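Local structure of cryptochrome DASH (Arabidopsis thaliana, 2J4D) at residues S175-V187 against F197-S209. The protein repairs cyclobutane pyrimidine dimers in single-stranded DNA as an FAD- and folate-binding photolyase, binds DNA without sequence preference and may serve as a photoreceptor. Numbering follows the deposited sequence.
Sequences STMYHKDDLPFDV and FRKSVEAKCSIRS
With CG of R208 anti to its own carbonyl carbon (chi1 -57°) and the chain extended as far as NE, the guanidinium reaches H179, whose imidazole swings out with CG opposite the backbone N (chi1 -162°). The two planes stack 9° apart, their centres separated by 3.8 Å. Side-on, the R208 guanidinium grips D182 with two nitrogens in a salt bridge: R208 NE donates to D182 OD2 (2.8 Å, syn side) and R208 NH2 to D182 OD1 (3.1 Å, from above the carboxylate plane). In the imidazole plane, H179 ND1 accepts a hydrogen bond from D181 N (3.0 Å), which helps fix the rotation of the ring. Replacing H179 by alanine is likely to leave one face of the R208 guanidinium without its stacking partner and D181 N without its side-chain acceptor. Deeper in, the Y178 ring is clamped between V201, whose CB stands 4.1 Å from the ring centroid, and CG1 of I207 over the opposite face. Its hydroxyl joins two waters, one bound to C205 O and the other to E202. L183 CD2 lies 3.7 Å from V201 CG1, and the edge of F185 meets F197 CD1. The loop after strand 168-172 folds back on helix 194-204 and its C-terminal exit, D330 of helix 317-339 anchoring the backbone N of M177 and Y178, beside the FAD-binding part of the photolyase/cryptochrome fold.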
loop_
_atom_site.group_PDB
_atom_site.type_symbol
_atom_site.label_atom_id
_atom_site.label_comp_id
_atom_site.label_asym_id
_atom_site.label_seq_id
_atom_site.Cartn_x
_atom_site.Cartn_y
_atom_site.Cartn_z
ATOM N N SER A 175 -0.742 -5.452 -10.291
ATOM C CA SER A 175 -0.633 -4.246 -9.473
ATOM C C SER A 175 -0.914 -2.873 -10.096
ATOM O O SER A 175 -1.450 -2.015 -9.411
ATOM C CB SER A 175 0.741 -4.202 -8.771
ATOM O OG SER A 175 1.811 -3.921 -9.666
ATOM N N THR A 176 -0.585 -2.649 -11.368
ATOM C CA THR A 176 -0.811 -1.316 -11.960
ATOM C C THR A 176 -2.114 -1.122 -12.733
ATOM O O THR A 176 -2.704 -2.086 -13.210
ATOM C CB THR A 176 0.352 -0.932 -12.881
ATOM O OG1 THR A 176 0.480 -1.914 -13.915
ATOM C CG2 THR A 176 1.653 -0.846 -12.088
ATOM N N MET A 177 -2.558 0.132 -12.865
ATOM C CA MET A 177 -3.800 0.414 -13.580
ATOM C C MET A 177 -3.540 0.269 -15.066
ATOM O O MET A 177 -4.349 -0.303 -15.788
ATOM C CB MET A 177 -4.325 1.814 -13.272
ATOM C CG MET A 177 -5.759 2.028 -13.752
ATOM S SD MET A 177 -6.543 3.415 -12.922
ATOM C CE MET A 177 -5.568 4.793 -13.562
ATOM N N TYR A 178 -2.416 0.814 -15.516
ATOM C CA TYR A 178 -1.999 0.666 -16.898
ATOM C C TYR A 178 -0.997 -0.488 -16.866
ATOM O O TYR A 178 -0.066 -0.484 -16.065
ATOM C CB TYR A 178 -1.313 1.933 -17.416
ATOM C CG TYR A 178 -2.283 3.038 -17.736
ATOM C CD1 TYR A 178 -2.582 4.024 -16.799
ATOM C CD2 TYR A 178 -2.935 3.079 -18.970
ATOM C CE1 TYR A 178 -3.509 5.027 -17.083
ATOM C CE2 TYR A 178 -3.867 4.080 -19.265
ATOM C CZ TYR A 178 -4.146 5.047 -18.314
ATOM O OH TYR A 178 -5.061 6.034 -18.595
ATOM N N HIS A 179 -1.189 -1.470 -17.737
ATOM C CA HIS A 179 -0.310 -2.636 -17.787
ATOM C C HIS A 179 1.060 -2.312 -18.376
ATOM O O HIS A 179 1.165 -1.571 -19.350
ATOM C CB HIS A 179 -0.986 -3.747 -18.604
ATOM C CG HIS A 179 -0.398 -5.106 -18.385
ATOM N ND1 HIS A 179 0.859 -5.456 -18.827
ATOM C CD2 HIS A 179 -0.901 -6.205 -17.774
ATOM C CE1 HIS A 179 1.107 -6.712 -18.499
ATOM N NE2 HIS A 179 0.054 -7.190 -17.860
ATOM N N LYS A 180 2.112 -2.881 -17.792
ATOM C CA LYS A 180 3.469 -2.628 -18.268
ATOM C C LYS A 180 3.643 -2.933 -19.764
ATOM O O LYS A 180 4.307 -2.183 -20.482
ATOM C CB LYS A 180 4.470 -3.456 -17.453
ATOM C CG LYS A 180 5.937 -3.111 -17.719
ATOM C CD LYS A 180 6.856 -3.809 -16.713
ATOM C CE LYS A 180 7.421 -5.109 -17.252
ATOM N NZ LYS A 180 8.473 -4.867 -18.283
ATOM N N ASP A 181 3.040 -4.024 -20.229
ATOM C CA ASP A 181 3.153 -4.428 -21.628
ATOM C C ASP A 181 2.431 -3.508 -22.610
ATOM O O ASP A 181 2.717 -3.543 -23.813
ATOM C CB ASP A 181 2.619 -5.850 -21.821
ATOM C CG ASP A 181 3.429 -6.884 -21.076
ATOM O OD1 ASP A 181 4.584 -6.588 -20.728
ATOM O OD2 ASP A 181 2.911 -7.995 -20.851
ATOM N N ASP A 182 1.505 -2.690 -22.106
ATOM C CA ASP A 182 0.733 -1.788 -22.961
ATOM C C ASP A 182 1.291 -0.374 -23.056
ATOM O O ASP A 182 0.771 0.436 -23.824
ATOM C CB ASP A 182 -0.722 -1.672 -22.475
ATOM C CG ASP A 182 -1.462 -2.994 -22.468
ATOM O OD1 ASP A 182 -1.104 -3.899 -23.247
ATOM O OD2 ASP A 182 -2.430 -3.120 -21.686
ATOM N N LEU A 183 2.318 -0.068 -22.266
ATOM C CA LEU A 183 2.920 1.266 -22.256
ATOM C C LEU A 183 3.511 1.685 -23.596
ATOM O O LEU A 183 3.923 0.846 -24.394
ATOM C CB LEU A 183 4.014 1.344 -21.191
ATOM C CG LEU A 183 3.560 1.199 -19.737
ATOM C CD1 LEU A 183 4.779 1.236 -18.827
ATOM C CD2 LEU A 183 2.605 2.327 -19.381
ATOM N N PRO A 184 3.551 3.000 -23.861
ATOM C CA PRO A 184 4.104 3.514 -25.118
ATOM C C PRO A 184 5.625 3.635 -25.069
ATOM O O PRO A 184 6.221 4.349 -25.865
ATOM C CB PRO A 184 3.417 4.868 -25.267
ATOM C CG PRO A 184 3.277 5.322 -23.846
ATOM C CD PRO A 184 2.840 4.060 -23.121
ATOM N N PHE A 185 6.242 2.945 -24.113
ATOM C CA PHE A 185 7.696 2.948 -23.960
ATOM C C PHE A 185 8.129 1.849 -22.996
ATOM O O PHE A 185 7.340 1.410 -22.160
ATOM C CB PHE A 185 8.204 4.318 -23.454
ATOM C CG PHE A 185 7.226 5.059 -22.559
ATOM C CD1 PHE A 185 6.749 4.481 -21.384
ATOM C CD2 PHE A 185 6.769 6.326 -22.912
ATOM C CE1 PHE A 185 5.824 5.153 -20.578
ATOM C CE2 PHE A 185 5.844 7.010 -22.115
ATOM C CZ PHE A 185 5.369 6.422 -20.944
ATOM N N ASP A 186 9.361 1.363 -23.136
ATOM C CA ASP A 186 9.849 0.356 -22.200
ATOM C C ASP A 186 10.131 1.182 -20.951
ATOM O O ASP A 186 10.450 2.366 -21.071
ATOM C CB ASP A 186 11.151 -0.287 -22.681
ATOM C CG ASP A 186 11.663 -1.348 -21.712
ATOM O OD1 ASP A 186 11.112 -2.470 -21.710
ATOM O OD2 ASP A 186 12.599 -1.058 -20.932
ATOM N N VAL A 187 10.032 0.581 -19.766
ATOM C CA VAL A 187 10.261 1.330 -18.528
ATOM C C VAL A 187 11.646 1.948 -18.401
ATOM O O VAL A 187 11.832 2.918 -17.664
ATOM C CB VAL A 187 9.979 0.465 -17.275
ATOM C CG1 VAL A 187 8.499 0.106 -17.226
ATOM C CG2 VAL A 187 10.830 -0.793 -17.295
ATOM N N PHE A 197 4.645 11.417 -18.516
ATOM C CA PHE A 197 4.241 10.017 -18.418
ATOM C C PHE A 197 2.719 9.954 -18.492
ATOM O O PHE A 197 2.147 9.185 -19.261
ATOM C CB PHE A 197 4.702 9.425 -17.081
ATOM C CG PHE A 197 4.030 8.132 -16.729
ATOM C CD1 PHE A 197 4.398 6.946 -17.356
ATOM C CD2 PHE A 197 3.023 8.096 -15.763
ATOM C CE1 PHE A 197 3.775 5.740 -17.025
ATOM C CE2 PHE A 197 2.393 6.896 -15.426
ATOM C CZ PHE A 197 2.770 5.717 -16.057
ATOM N N ARG A 198 2.062 10.781 -17.692
ATOM C CA ARG A 198 0.606 10.792 -17.670
ATOM C C ARG A 198 -0.009 11.128 -19.023
ATOM O O ARG A 198 -0.893 10.412 -19.510
ATOM C CB ARG A 198 0.092 11.782 -16.625
ATOM C CG ARG A 198 -1.430 11.854 -16.558
ATOM C CD ARG A 198 -1.894 12.879 -15.537
ATOM N NE ARG A 198 -1.503 14.235 -15.909
ATOM C CZ ARG A 198 -1.999 14.896 -16.949
ATOM N NH1 ARG A 198 -2.914 14.330 -17.725
ATOM N NH2 ARG A 198 -1.575 16.123 -17.215
ATOM N N LYS A 199 0.447 12.217 -19.633
ATOM C CA LYS A 199 -0.103 12.606 -20.926
ATOM C C LYS A 199 0.049 11.486 -21.943
ATOM O O LYS A 199 -0.853 11.249 -22.746
ATOM C CB LYS A 199 0.577 13.875 -21.454
ATOM C CG LYS A 199 0.286 15.121 -20.640
ATOM C CD LYS A 199 0.757 16.373 -21.372
ATOM C CE LYS A 199 0.636 17.615 -20.495
ATOM N NZ LYS A 199 -0.750 17.843 -19.993
ATOM N N SER A 200 1.181 10.785 -21.893
ATOM C CA SER A 200 1.439 9.697 -22.832
ATOM C C SER A 200 0.539 8.487 -22.666
ATOM O O SER A 200 -0.029 8.000 -23.643
ATOM C CB SER A 200 2.898 9.241 -22.746
ATOM O OG SER A 200 3.763 10.309 -23.064
ATOM N N VAL A 201 0.409 7.978 -21.444
ATOM C CA VAL A 201 -0.444 6.814 -21.261
ATOM C C VAL A 201 -1.905 7.155 -21.521
ATOM O O VAL A 201 -2.630 6.350 -22.102
ATOM C CB VAL A 201 -0.289 6.184 -19.850
ATOM C CG1 VAL A 201 1.146 5.700 -19.668
ATOM C CG2 VAL A 201 -0.660 7.189 -18.768
ATOM N N GLU A 202 -2.337 8.347 -21.115
ATOM C CA GLU A 202 -3.729 8.743 -21.325
ATOM C C GLU A 202 -4.041 8.940 -22.797
ATOM O O GLU A 202 -5.171 8.750 -23.235
ATOM C CB GLU A 202 -4.054 10.024 -20.550
ATOM C CG GLU A 202 -4.047 9.834 -19.042
ATOM C CD GLU A 202 -4.694 10.980 -18.293
ATOM O OE1 GLU A 202 -4.206 12.122 -18.400
ATOM O OE2 GLU A 202 -5.696 10.731 -17.593
ATOM N N ALA A 203 -3.032 9.313 -23.571
ATOM C CA ALA A 203 -3.246 9.528 -24.991
ATOM C C ALA A 203 -3.045 8.269 -25.828
ATOM O O ALA A 203 -3.712 8.083 -26.852
ATOM C CB ALA A 203 -2.325 10.630 -25.492
ATOM N N LYS A 204 -2.154 7.386 -25.389
ATOM C CA LYS A 204 -1.874 6.199 -26.184
ATOM C C LYS A 204 -2.226 4.840 -25.595
ATOM O O LYS A 204 -2.006 3.815 -26.242
ATOM C CB LYS A 204 -0.395 6.197 -26.566
ATOM C CG LYS A 204 0.089 7.512 -27.144
ATOM C CD LYS A 204 1.543 7.397 -27.545
ATOM C CE LYS A 204 2.186 8.753 -27.739
ATOM N NZ LYS A 204 3.630 8.595 -28.083
ATOM N N CYS A 205 -2.770 4.812 -24.387
ATOM C CA CYS A 205 -3.105 3.531 -23.774
ATOM C C CYS A 205 -4.536 3.430 -23.314
ATOM O O CYS A 205 -5.218 4.436 -23.112
ATOM C CB CYS A 205 -2.228 3.264 -22.552
ATOM S SG CYS A 205 -0.480 3.354 -22.838
ATOM N N SER A 206 -4.968 2.190 -23.131
ATOM C CA SER A 206 -6.297 1.885 -22.630
ATOM C C SER A 206 -6.079 1.112 -21.334
ATOM O O SER A 206 -5.028 0.491 -21.139
ATOM C CB SER A 206 -7.068 0.995 -23.611
ATOM O OG SER A 206 -7.464 1.717 -24.759
ATOM N N ILE A 207 -7.064 1.164 -20.447
ATOM C CA ILE A 207 -6.995 0.435 -19.191
ATOM C C ILE A 207 -7.752 -0.864 -19.452
ATOM O O ILE A 207 -8.873 -0.841 -19.956
ATOM C CB ILE A 207 -7.683 1.226 -18.054
ATOM C CG1 ILE A 207 -6.892 2.505 -17.762
ATOM C CG2 ILE A 207 -7.773 0.366 -16.793
ATOM C CD1 ILE A 207 -7.545 3.408 -16.731
ATOM N N ARG A 208 -7.140 -1.999 -19.136
ATOM C CA ARG A 208 -7.790 -3.285 -19.367
ATOM C C ARG A 208 -8.945 -3.519 -18.406
ATOM O O ARG A 208 -8.918 -3.049 -17.265
ATOM C CB ARG A 208 -6.789 -4.430 -19.199
ATOM C CG ARG A 208 -5.565 -4.343 -20.104
ATOM C CD ARG A 208 -4.654 -5.531 -19.869
ATOM N NE ARG A 208 -3.441 -5.491 -20.684
ATOM C CZ ARG A 208 -2.600 -6.516 -20.806
ATOM N NH1 ARG A 208 -2.841 -7.654 -20.171
ATOM N NH2 ARG A 208 -1.521 -6.409 -21.565
ATOM N N SER A 209 -9.960 -4.246 -18.873
ATOM C CA SER A 209 -11.103 -4.591 -18.033
ATOM C C SER A 209 -10.523 -5.476 -16.939
ATOM O O SER A 209 -9.489 -6.119 -17.142
ATOM C CB SER A 209 -12.140 -5.396 -18.831
ATOM O OG SER A 209 -12.642 -4.650 -19.922
HETATM O O HOH W 1 -4.654 -2.054 -17.810
HETATM O O HOH W 2 -6.158 6.141 -20.990
HETATM O O HOH W 3 -6.713 7.816 -17.229
HETATM O O HOH W 4 -3.101 -1.224 -19.940
HETATM O O HOH W 5 0.485 -8.474 -21.778
#